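Local coordinates for MSM0271 protein (Mycobacterium smegmatis, PDB 5SUH) that probably forms part of the protein shell of a bacterial microcompartment, where its trimers of tandem-domain chains stack in a double ring, at residues 37-42 and 185-190. Numbering follows the deposited sequence.
Sequences LLVEDL and AANEAE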
ATOM      1  N   LEU A  37      -0.265  19.684  25.002  1.00 53.70           N
ATOM      2  CA  LEU A  37       0.955  20.484  24.941  1.00 58.22           C
ATOM      3  C   LEU A  37       1.038  21.531  23.846  1.00 59.11           C
ATOM      4  O   LEU A  37       0.764  21.250  22.673  1.00 63.19           O
ATOM      5  CB  LEU A  37       2.172  19.573  24.776  1.00 72.95           C
ATOM      6  CG  LEU A  37       3.110  19.454  25.981  1.00 83.88           C
ATOM      7  CD1 LEU A  37       4.463  18.954  25.511  1.00 79.52           C
ATOM      8  CD2 LEU A  37       3.243  20.771  26.769  1.00 80.35           C
ATOM      9  N   LEU A  38       1.451  22.734  24.245  1.00 63.13           N
ATOM     10  CA  LEU A  38       1.921  23.758  23.311  1.00 62.67           C
ATOM     11  C   LEU A  38       3.362  23.555  22.932  1.00 61.30           C
ATOM     12  O   LEU A  38       4.256  23.601  23.768  1.00 74.54           O
ATOM     13  CB  LEU A  38       1.777  25.165  23.871  1.00 65.96           C
ATOM     14  CG  LEU A  38       0.616  25.980  23.332  1.00 73.05           C
ATOM     15  CD1 LEU A  38      -0.685  25.341  23.678  1.00 85.26           C
ATOM     16  CD2 LEU A  38       0.698  27.328  23.994  1.00 78.74           C
ATOM     17  N   VAL A  39       3.559  23.343  21.641  1.00 58.75           N
ATOM     18  CA  VAL A  39       4.868  23.270  21.034  1.00 50.86           C
ATOM     19  C   VAL A  39       5.146  24.576  20.317  1.00 52.30           C
ATOM     20  O   VAL A  39       4.625  24.824  19.239  1.00 57.52           O
ATOM     21  CB  VAL A  39       4.953  22.105  20.065  1.00 50.46           C
ATOM     22  CG1 VAL A  39       6.307  22.061  19.433  1.00 39.79           C
ATOM     23  CG2 VAL A  39       4.595  20.786  20.792  1.00 45.70           C
ATOM     24  N   GLU A  40       5.993  25.407  20.915  1.00 57.89           N
ATOM     25  CA  GLU A  40       6.176  26.769  20.439  1.00 55.08           C
ATOM     26  C   GLU A  40       7.390  26.854  19.492  1.00 60.60           C
ATOM     27  O   GLU A  40       8.379  26.130  19.666  1.00 59.35           O
ATOM     28  CB  GLU A  40       6.304  27.691  21.665  1.00 54.04           C
ATOM     29  CG  GLU A  40       6.648  29.161  21.419  1.00 82.54           C
ATOM     30  CD  GLU A  40       6.820  29.960  22.730  1.00 88.03           C
ATOM     31  OE1 GLU A  40       6.532  29.410  23.815  1.00 87.20           O
ATOM     32  OE2 GLU A  40       7.258  31.130  22.673  1.00 88.98           O
ATOM     33  N   ASP A  41       7.262  27.674  18.444  1.00 57.13           N
ATOM     34  CA  ASP A  41       8.320  27.899  17.445  1.00 49.63           C
ATOM     35  C   ASP A  41       8.867  26.610  16.761  1.00 57.10           C
ATOM     36  O   ASP A  41       9.934  26.125  17.139  1.00 59.08           O
ATOM     37  CB  ASP A  41       9.476  28.688  18.094  1.00 55.38           C
ATOM     38  CG  ASP A  41      10.536  29.133  17.074  1.00 75.87           C
ATOM     39  OD1 ASP A  41      10.170  29.436  15.918  1.00 74.82           O
ATOM     40  OD2 ASP A  41      11.745  29.144  17.412  1.00 83.40           O
ATOM     41  N   LEU A  42       8.172  26.073  15.752  1.00 55.32           N
ATOM     42  CA  LEU A  42       8.611  24.821  15.083  1.00 61.90           C
ATOM     43  C   LEU A  42       9.944  24.933  14.317  1.00 59.42           C
ATOM     44  O   LEU A  42      10.134  25.845  13.513  1.00 57.20           O
ATOM     45  CB  LEU A  42       7.525  24.307  14.119  1.00 51.23           C
ATOM     46  CG  LEU A  42       6.245  23.803  14.805  1.00 49.98           C
ATOM     47  CD1 LEU A  42       5.186  23.501  13.779  1.00 40.08           C
ATOM     48  CD2 LEU A  42       6.519  22.574  15.665  1.00 44.73           C
ATOM     49  N   ALA A 185       9.900  16.203  22.062  1.00 47.95           N
ATOM     50  CA  ALA A 185      11.299  15.763  22.177  1.00 47.89           C
ATOM     51  C   ALA A 185      12.059  16.020  20.867  1.00 49.90           C
ATOM     52  O   ALA A 185      13.176  16.540  20.907  1.00 47.33           O
ATOM     53  CB  ALA A 185      11.388  14.282  22.576  1.00 38.25           C
ATOM     54  N   ALA A 186      11.444  15.726  19.719  1.00 35.62           N
ATOM     55  CA  ALA A 186      12.110  15.967  18.421  1.00 48.14           C
ATOM     56  C   ALA A 186      12.368  17.452  18.195  1.00 52.83           C
ATOM     57  O   ALA A 186      13.494  17.831  17.878  1.00 53.68           O
ATOM     58  CB  ALA A 186      11.286  15.406  17.247  1.00 39.27           C
ATOM     59  N   ASN A 187      11.339  18.286  18.394  1.00 52.52           N
ATOM     60  CA  ASN A 187      11.464  19.729  18.192  1.00 40.61           C
ATOM     61  C   ASN A 187      12.484  20.373  19.159  1.00 49.48           C
ATOM     62  O   ASN A 187      13.242  21.262  18.749  1.00 45.66           O
ATOM     63  CB  ASN A 187      10.104  20.424  18.347  1.00 36.51           C
ATOM     64  CG  ASN A 187      10.113  21.865  17.795  1.00 54.78           C
ATOM     65  OD1 ASN A 187      10.255  22.095  16.581  1.00 51.87           O
ATOM     66  ND2 ASN A 187       9.976  22.831  18.685  1.00 60.55           N
ATOM     67  N   GLU A 188      12.537  19.917  20.417  1.00 42.18           N
ATOM     68  CA  GLU A 188      13.499  20.480  21.352  1.00 43.56           C
ATOM     69  C   GLU A 188      14.952  20.108  20.945  1.00 55.28           C
ATOM     70  O   GLU A 188      15.868  20.967  20.991  1.00 37.89           O
ATOM     71  CB  GLU A 188      13.209  20.020  22.786  1.00 42.63           C
ATOM     72  CG  GLU A 188      12.042  20.765  23.418  1.00 57.18           C
ATOM     73  CD  GLU A 188      12.201  22.289  23.327  1.00 67.13           C
ATOM     74  OE1 GLU A 188      13.255  22.827  23.744  1.00 64.62           O
ATOM     75  OE2 GLU A 188      11.266  22.951  22.823  1.00 75.16           O
ATOM     76  N   ALA A 189      15.154  18.861  20.518  1.00 37.07           N
ATOM     77  CA  ALA A 189      16.480  18.422  20.065  1.00 50.58           C
ATOM     78  C   ALA A 189      16.985  19.268  18.889  1.00 51.40           C
ATOM     79  O   ALA A 189      18.137  19.694  18.873  1.00 52.40           O
ATOM     80  CB  ALA A 189      16.470  16.933  19.679  1.00 35.30           C
ATOM     81  N   GLU A 190      16.128  19.550  17.915  1.00 47.21           N
ATOM     82  CA  GLU A 190      16.617  20.289  16.763  1.00 47.79           C
ATOM     83  C   GLU A 190      16.973  21.746  17.142  1.00 48.35           C
ATOM     84  O   GLU A 190      17.878  22.352  16.556  1.00 42.26           O
ATOM     85  CB  GLU A 190      15.597  20.260  15.627  1.00 36.85           C
ATOM     86  CG  GLU A 190      16.118  20.943  14.385  1.00 52.69           C
ATOM     87  CD  GLU A 190      15.112  21.013  13.250  1.00 62.88           C
ATOM     88  OE1 GLU A 190      13.976  20.500  13.416  1.00 69.02           O
ATOM     89  OE2 GLU A 190      15.490  21.554  12.182  1.00 50.50           O
TER
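On the helix side Asn-187 makes nearly the whole contact, reaching from helix 182-192 into the bend that follows strand 32-39, where Val-39, Glu-40, Asp-41 and Leu-42 curve round its amide. CG stands opposite the backbone N (chi1 -165°), which extends the amide away from the helix. Its amino end faces two carbonyls of the bend: Asn-187 ND2 lies 3.6 Å from Asp-41 O and 3.8 Å from Glu-40 O, polar proximity rather than hydrogen bonding. Val-39 brings one methyl, CG1, to 3.8 Å from Asn-187 ND2; with chi1 at 179° that branch points away from its own backbone N, and the two side chains meet at a slant. The carbonyl end passes along the backbone of Leu-42, Asn-187 OD1 coming 3.5 Å from Leu-42 CA, while Leu-42 CD2 lies 3.9 Å from the same OD1, its side chain running roughly perpendicular to the amide-bearing one. What fixes the carbonyl oxygen of this buried asparagine is Gln-43, whose backbone N donates a hydrogen bond to OD1. One turn on, Glu-190 likewise accepts from backbone N atoms of Gln-45 and Phe-46, in helix 44-49. Side-chain carboxylate and amide thus receive main-chain N-H groups where the chain leaves strand 32-39, a join between the two circularly permuted BMC domains of this tandem-domain shell protein.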